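Local coordinates for Exo-beta-1,3-glucanase (Streptomyces sp. SirexAA-E, PDB 4PEY), which hydrolyses laminarin and laminarioligosaccharides as a secreted exo-beta-1,3-glucanase of glycoside hydrolase family 55, giving glucose and laminaribiose as end products, at residues V389-R403 / K424-F438. The protein carries 1 engineered substitution. Sequence-based numbering, arbitrary orientation. Where two conformers were deposited one is given.
Sequences VNSNDTIIDHTWVWR and KGDNVLATGLFVEHF. With BGC (beta-D-glucopyranose), chain B.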
loop_
_atom_site.group_PDB
_atom_site.type_symbol
_atom_site.label_atom_id
_atom_site.label_comp_id
_atom_site.label_asym_id
_atom_site.label_seq_id
_atom_site.Cartn_x
_atom_site.Cartn_y
_atom_site.Cartn_z
ATOM N N VAL A 389 -3.638 14.214 -5.401
ATOM C CA VAL A 389 -2.322 14.690 -4.970
ATOM C C VAL A 389 -1.994 15.992 -5.691
ATOM O O VAL A 389 -1.618 15.990 -6.866
ATOM C CB VAL A 389 -1.210 13.654 -5.234
ATOM C CG1 VAL A 389 0.133 14.189 -4.764
ATOM C CG2 VAL A 389 -1.537 12.339 -4.535
ATOM N N ASN A 390 -2.149 17.101 -4.973
ATOM C CA ASN A 390 -1.867 18.427 -5.509
ATOM C C ASN A 390 -0.422 18.874 -5.267
ATOM O O ASN A 390 0.191 19.519 -6.123
ATOM C CB ASN A 390 -2.824 19.453 -4.890
ATOM C CG ASN A 390 -4.250 19.278 -5.369
ATOM O OD1 ASN A 390 -4.510 19.282 -6.574
ATOM N ND2 ASN A 390 -5.183 19.122 -4.433
ATOM N N SER A 391 0.120 18.539 -4.098
ATOM C CA SER A 391 1.431 19.062 -3.695
ATOM C C SER A 391 2.595 18.509 -4.507
ATOM O O SER A 391 2.732 17.290 -4.676
ATOM C CB SER A 391 1.688 18.784 -2.214
ATOM O OG SER A 391 0.765 19.482 -1.396
ATOM N N ASN A 392 3.435 19.419 -4.995
ATOM C CA ASN A 392 4.660 19.044 -5.691
ATOM C C ASN A 392 5.568 18.213 -4.792
ATOM O O ASN A 392 5.598 18.423 -3.574
ATOM C CB ASN A 392 5.421 20.289 -6.170
ATOM C CG ASN A 392 4.692 21.044 -7.267
ATOM O OD1 ASN A 392 3.718 20.564 -7.836
ATOM N ND2 ASN A 392 5.171 22.242 -7.569
ATOM N N ASP A 393 6.292 17.281 -5.415
ATOM C CA ASP A 393 7.344 16.463 -4.800
ATOM C C ASP A 393 6.824 15.400 -3.836
ATOM O O ASP A 393 7.607 14.740 -3.163
ATOM C CB ASP A 393 8.380 17.355 -4.084
ATOM C CG ASP A 393 8.989 18.387 -5.017
ATOM O OD1 ASP A 393 9.793 17.994 -5.901
ATOM O OD2 ASP A 393 8.642 19.584 -4.891
ATOM N N THR A 394 5.510 15.223 -3.780
ATOM C CA THR A 394 4.910 14.245 -2.876
ATOM C C THR A 394 5.384 12.830 -3.212
ATOM O O THR A 394 5.528 12.475 -4.393
ATOM C CB THR A 394 3.361 14.315 -2.938
ATOM O OG1 THR A 394 2.935 15.614 -2.513
ATOM C CG2 THR A 394 2.697 13.252 -2.050
ATOM N N ILE A 395 5.634 12.036 -2.171
ATOM C CA ILE A 395 5.972 10.625 -2.330
ATOM C C ILE A 395 4.803 9.755 -1.915
ATOM O O ILE A 395 4.288 9.896 -0.805
ATOM C CB ILE A 395 7.202 10.213 -1.484
ATOM C CG1 ILE A 395 8.431 11.039 -1.863
ATOM C CG2 ILE A 395 7.496 8.714 -1.640
ATOM C CD1 ILE A 395 9.585 10.885 -0.884
ATOM N N ILE A 396 4.374 8.874 -2.814
ATOM C CA ILE A 396 3.356 7.883 -2.504
ATOM C C ILE A 396 4.053 6.535 -2.468
ATOM O O ILE A 396 4.366 5.968 -3.516
ATOM C CB ILE A 396 2.224 7.861 -3.551
ATOM C CG1 ILE A 396 1.693 9.275 -3.803
ATOM C CG2 ILE A 396 1.107 6.919 -3.112
ATOM C CD1 ILE A 396 1.072 9.911 -2.596
ATOM N N ASP A 397 4.336 6.043 -1.270
ATOM C CA ASP A 397 5.142 4.833 -1.116
ATOM C C ASP A 397 4.323 3.741 -0.440
ATOM O O ASP A 397 4.239 3.674 0.786
ATOM C CB ASP A 397 6.429 5.168 -0.340
ATOM C CG ASP A 397 7.228 3.939 0.044
ATOM O OD1 ASP A 397 7.427 3.054 -0.815
ATOM O OD2 ASP A 397 7.669 3.866 1.212
ATOM N N HIS A 398 3.745 2.893 -1.291
ATOM C CA HIS A 398 2.739 1.863 -0.983
ATOM C C HIS A 398 1.355 2.405 -0.666
ATOM O O HIS A 398 1.066 2.863 0.446
ATOM C CB HIS A 398 3.158 0.943 0.159
ATOM C CG HIS A 398 2.354 -0.320 0.199
ATOM N ND1 HIS A 398 2.114 -1.028 1.358
ATOM C CD2 HIS A 398 1.726 -0.993 -0.796
ATOM C CE1 HIS A 398 1.380 -2.093 1.070
ATOM N NE2 HIS A 398 1.129 -2.092 -0.224
ATOM N N THR A 399 0.493 2.344 -1.673
ATOM C CA THR A 399 -0.921 2.600 -1.468
ATOM C C THR A 399 -1.728 1.504 -2.161
ATOM O O THR A 399 -1.281 0.926 -3.149
ATOM C CB THR A 399 -1.331 4.001 -1.990
ATOM O OG1 THR A 399 -2.673 4.280 -1.597
ATOM C CG2 THR A 399 -1.233 4.084 -3.490
ATOM N N TRP A 400 -2.889 1.186 -1.590
ATOM C CA TRP A 400 -3.897 0.359 -2.245
ATOM C C TRP A 400 -5.175 1.150 -2.205
ATOM O O TRP A 400 -5.720 1.402 -1.125
ATOM C CB TRP A 400 -4.102 -0.991 -1.551
ATOM C CG TRP A 400 -5.026 -1.982 -2.280
ATOM C CD1 TRP A 400 -5.151 -2.169 -3.633
ATOM C CD2 TRP A 400 -5.925 -2.926 -1.664
ATOM N NE1 TRP A 400 -6.066 -3.182 -3.894
ATOM C CE2 TRP A 400 -6.546 -3.660 -2.701
ATOM C CE3 TRP A 400 -6.249 -3.231 -0.337
ATOM C CZ2 TRP A 400 -7.468 -4.676 -2.446
ATOM C CZ3 TRP A 400 -7.177 -4.240 -0.085
ATOM C CH2 TRP A 400 -7.787 -4.936 -1.136
ATOM N N VAL A 401 -5.641 1.545 -3.382
ATOM C CA VAL A 401 -6.850 2.335 -3.508
ATOM C C VAL A 401 -7.833 1.425 -4.231
ATOM O O VAL A 401 -7.638 1.095 -5.400
ATOM C CB VAL A 401 -6.573 3.659 -4.263
ATOM C CG1 VAL A 401 -7.846 4.470 -4.444
ATOM C CG2 VAL A 401 -5.523 4.461 -3.513
ATOM N N TRP A 402 -8.880 1.011 -3.521
ATOM C CA TRP A 402 -9.661 -0.163 -3.915
ATOM C C TRP A 402 -11.160 0.055 -3.864
ATOM O O TRP A 402 -11.734 0.195 -2.780
ATOM C CB TRP A 402 -9.282 -1.334 -3.003
ATOM C CG TRP A 402 -9.936 -2.687 -3.241
ATOM C CD1 TRP A 402 -9.667 -3.565 -4.259
ATOM C CD2 TRP A 402 -10.886 -3.343 -2.390
ATOM N NE1 TRP A 402 -10.406 -4.723 -4.099
ATOM C CE2 TRP A 402 -11.165 -4.608 -2.962
ATOM C CE3 TRP A 402 -11.536 -2.983 -1.202
ATOM C CZ2 TRP A 402 -12.059 -5.509 -2.382
ATOM C CZ3 TRP A 402 -12.432 -3.874 -0.638
ATOM C CH2 TRP A 402 -12.680 -5.125 -1.225
ATOM N N ARG A 403 -11.794 0.084 -5.034
ATOM C CA ARG A 403 -13.247 -0.009 -5.093
ATOM C C ARG A 403 -13.600 -1.489 -4.917
ATOM O O ARG A 403 -13.124 -2.337 -5.677
ATOM C CB ARG A 403 -13.801 0.550 -6.407
ATOM C CG ARG A 403 -15.291 0.287 -6.562
ATOM C CD ARG A 403 -15.913 0.948 -7.788
ATOM N NE ARG A 403 -17.290 0.481 -7.932
ATOM C CZ ARG A 403 -17.691 -0.465 -8.775
ATOM N NH1 ARG A 403 -16.846 -1.038 -9.626
ATOM N NH2 ARG A 403 -18.957 -0.832 -8.778
ATOM N N LYS A 424 -1.981 15.790 -9.615
ATOM C CA LYS A 424 -1.928 17.094 -10.278
ATOM C C LYS A 424 -0.603 17.811 -10.017
ATOM O O LYS A 424 -0.199 18.687 -10.780
ATOM C CB LYS A 424 -3.110 17.962 -9.829
ATOM C CG LYS A 424 -4.457 17.396 -10.285
ATOM C CD LYS A 424 -5.629 17.854 -9.416
ATOM C CE LYS A 424 -5.863 19.339 -9.475
ATOM N NZ LYS A 424 -6.919 19.745 -8.481
ATOM N N GLY A 425 0.076 17.433 -8.939
ATOM C CA GLY A 425 1.360 18.031 -8.606
ATOM C C GLY A 425 2.490 17.581 -9.511
ATOM O O GLY A 425 2.390 16.547 -10.194
ATOM N N ASP A 426 3.573 18.360 -9.496
ATOM C CA ASP A 426 4.774 18.087 -10.283
ATOM C C ASP A 426 5.801 17.315 -9.458
ATOM O O ASP A 426 5.837 17.448 -8.230
ATOM C CB ASP A 426 5.413 19.395 -10.785
ATOM C CG ASP A 426 4.514 20.172 -11.728
ATOM O OD1 ASP A 426 3.589 19.573 -12.317
ATOM O OD2 ASP A 426 4.750 21.390 -11.892
ATOM N N ASN A 427 6.639 16.529 -10.137
ATOM C CA ASN A 427 7.721 15.780 -9.492
ATOM C C ASN A 427 7.222 14.818 -8.417
ATOM O O ASN A 427 7.900 14.566 -7.413
ATOM C CB ASN A 427 8.757 16.746 -8.902
ATOM C CG ASN A 427 9.235 17.769 -9.921
ATOM O OD1 ASN A 427 9.542 17.420 -11.057
ATOM N ND2 ASN A 427 9.279 19.035 -9.525
ATOM N N VAL A 428 6.029 14.278 -8.635
ATOM C CA VAL A 428 5.466 13.308 -7.704
ATOM C C VAL A 428 6.001 11.914 -8.032
ATOM O O VAL A 428 6.176 11.562 -9.201
ATOM C CB VAL A 428 3.918 13.347 -7.738
ATOM C CG1 VAL A 428 3.309 12.197 -6.933
ATOM C CG2 VAL A 428 3.422 14.697 -7.202
ATOM N N LEU A 429 6.318 11.150 -6.992
ATOM C CA LEU A 429 6.881 9.811 -7.141
ATOM C C LEU A 429 5.962 8.809 -6.456
ATOM O O LEU A 429 5.638 8.972 -5.275
ATOM C CB LEU A 429 8.292 9.729 -6.529
ATOM C CG LEU A 429 8.892 8.318 -6.460
ATOM C CD1 LEU A 429 9.162 7.759 -7.863
ATOM C CD2 LEU A 429 10.156 8.301 -5.615
ATOM N N ALA A 430 5.551 7.784 -7.197
ATOM C CA ALA A 430 4.791 6.662 -6.646
ATOM C C ALA A 430 5.647 5.405 -6.718
ATOM O O ALA A 430 6.107 5.015 -7.796
ATOM C CB ALA A 430 3.472 6.459 -7.404
ATOM N N THR A 431 5.885 4.792 -5.566
ATOM C CA THR A 431 6.594 3.518 -5.502
ATOM C C THR A 431 5.676 2.469 -4.863
ATOM O O THR A 431 5.333 2.569 -3.680
ATOM C CB THR A 431 7.930 3.652 -4.713
ATOM O OG1 THR A 431 7.692 4.241 -3.426
ATOM C CG2 THR A 431 8.917 4.542 -5.469
ATOM N N GLY A 432 5.243 1.478 -5.645
ATOM C CA GLY A 432 4.318 0.479 -5.129
ATOM C C GLY A 432 2.871 0.944 -5.175
ATOM O O GLY A 432 2.210 1.062 -4.141
ATOM N N LEU A 433 2.376 1.191 -6.385
ATOM C CA LEU A 433 1.051 1.760 -6.591
ATOM C C LEU A 433 0.040 0.677 -6.985
ATOM O O LEU A 433 0.194 0.040 -8.018
ATOM C CB LEU A 433 1.128 2.844 -7.669
ATOM C CG LEU A 433 -0.124 3.621 -8.075
ATOM C CD1 LEU A 433 -0.625 4.431 -6.906
ATOM C CD2 LEU A 433 0.196 4.534 -9.264
ATOM N N PHE A 434 -0.976 0.463 -6.151
ATOM C CA PHE A 434 -1.991 -0.565 -6.394
ATOM C C PHE A 434 -3.350 0.127 -6.433
ATOM O O PHE A 434 -3.774 0.679 -5.418
ATOM C CB PHE A 434 -2.017 -1.624 -5.278
ATOM C CG PHE A 434 -0.722 -2.382 -5.060
ATOM C CD1 PHE A 434 0.373 -1.773 -4.462
ATOM C CD2 PHE A 434 -0.643 -3.741 -5.366
ATOM C CE1 PHE A 434 1.542 -2.481 -4.227
ATOM C CE2 PHE A 434 0.511 -4.468 -5.118
ATOM C CZ PHE A 434 1.613 -3.837 -4.542
ATOM N N VAL A 435 -4.033 0.119 -7.575
ATOM C CA VAL A 435 -5.317 0.823 -7.696
ATOM C C VAL A 435 -6.270 -0.013 -8.539
ATOM O O VAL A 435 -5.910 -0.404 -9.654
ATOM C CB VAL A 435 -5.156 2.230 -8.341
ATOM C CG1 VAL A 435 -6.486 2.993 -8.304
ATOM C CG2 VAL A 435 -4.068 3.037 -7.636
ATOM N N GLU A 436 -7.472 -0.289 -8.023
ATOM C CA GLU A 436 -8.364 -1.273 -8.669
ATOM C C GLU A 436 -9.857 -0.976 -8.659
ATOM O O GLU A 436 -10.404 -0.516 -7.649
ATOM C CB GLU A 436 -8.209 -2.647 -8.017
ATOM C CG GLU A 436 -6.798 -3.175 -7.861
ATOM C CD GLU A 436 -6.836 -4.576 -7.317
ATOM O OE1 GLU A 436 -7.129 -4.722 -6.106
ATOM O OE2 GLU A 436 -6.641 -5.529 -8.112
ATOM N N HIS A 437 -10.486 -1.282 -9.801
ATOM C CA HIS A 437 -11.928 -1.495 -9.980
ATOM C C HIS A 437 -12.782 -0.230 -10.123
ATOM O O HIS A 437 -14.009 -0.317 -10.058
ATOM C CB HIS A 437 -12.512 -2.350 -8.839
ATOM C CG HIS A 437 -11.774 -3.630 -8.586
ATOM N ND1 HIS A 437 -11.466 -4.537 -9.581
ATOM C CD2 HIS A 437 -11.290 -4.159 -7.433
ATOM C CE1 HIS A 437 -10.816 -5.561 -9.055
ATOM N NE2 HIS A 437 -10.692 -5.354 -7.755
ATOM N N PHE A 438 -12.164 0.925 -10.368
ATOM C CA PHE A 438 -12.928 2.171 -10.475
ATOM C C PHE A 438 -13.779 2.222 -11.748
ATOM O O PHE A 438 -13.468 1.556 -12.746
ATOM C CB PHE A 438 -11.967 3.360 -10.350
ATOM C CG PHE A 438 -11.434 3.471 -8.966
ATOM C CD1 PHE A 438 -12.098 4.237 -8.017
ATOM C CD2 PHE A 438 -10.360 2.686 -8.564
ATOM C CE1 PHE A 438 -11.661 4.269 -6.708
ATOM C CE2 PHE A 438 -9.926 2.701 -7.255
ATOM C CZ PHE A 438 -10.580 3.491 -6.320
HETATM C C2 BGC B . -8.095 -8.562 -7.138
HETATM C C3 BGC B . -8.636 -8.012 -5.822
HETATM C C4 BGC B . -9.914 -8.744 -5.447
HETATM C C5 BGC B . -9.647 -10.239 -5.386
HETATM C C6 BGC B . -10.900 -10.999 -4.977
HETATM C C1 BGC B . -8.057 -10.092 -7.151
HETATM O O2 BGC B . -6.798 -8.030 -7.370
HETATM O O3 BGC B . -8.915 -6.635 -5.958
HETATM O O4 BGC B . -10.411 -8.277 -4.214
HETATM O O5 BGC B . -9.260 -10.664 -6.672
HETATM O O6 BGC B . -11.836 -10.958 -6.029
HETATM O O HOH W 1 4.349 23.711 -9.997
HETATM O O HOH W 2 8.859 20.701 -7.332
#
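One carboxylate oxygen, Glu-436 OE1, takes the indole N-H of Trp-400 and the sugar hydroxyl O3 together. Trp-400 NE1 lies 2.9 Å from Glu-436 OE1; the acceptor lies in the indole plane, but the N-H arrives on the anti side of the carboxylate, 33° out of its plane. Glu-436 OE2 binds O2 of the same glucose at 2.6 Å, a two-oxygen grip suited to neighbouring hydroxyls. O3, which donates to Glu-436 OE1, accepts from Trp-402 NE1 and, at 2.8 Å, from His-437 NE2, while Gln-130 and Asp-405 bind the sugar from outside these segments.

With CG anti to the backbone N (chi1 -173°), Trp-400 carries its indole along the sheet face to Glu-436. CB of Trp-402 packs on one face of that ring. On the other side of the sheet Val-401 CG1 meets Phe-438 CZ at 3.5 Å. The Phe-438 ring also receives a CH-pi contact, Arg-403 CB lying over its centre. Arg-403, extended from CG to NE, gives NH1 to His-437 O (3.0 Å, in the guanidinium plane), NE to Asn-415 O, and a salt bridge from NH2 to Asp-462.

Parallel ladders 395-397/429-431 and 399-402/433-436 flank a corner where Gly-432, at positive phi, adopts angles that would jam a CB against the preceding carbonyl. Just before it, Thr-431 OG1 donates to Asp-397 OD1 (2.9 Å), a carboxylate also held by Tyr-157 and Arg-178. In the type II turn 391-394, Asn-392 OD1 accepts the Asp-426 backbone N-H (2.8 Å), bonding between coils. In-register strands turning corners together mark successive coils of a right-handed parallel beta-helix, whose 399-403/433-437 end lines the substrate pocket.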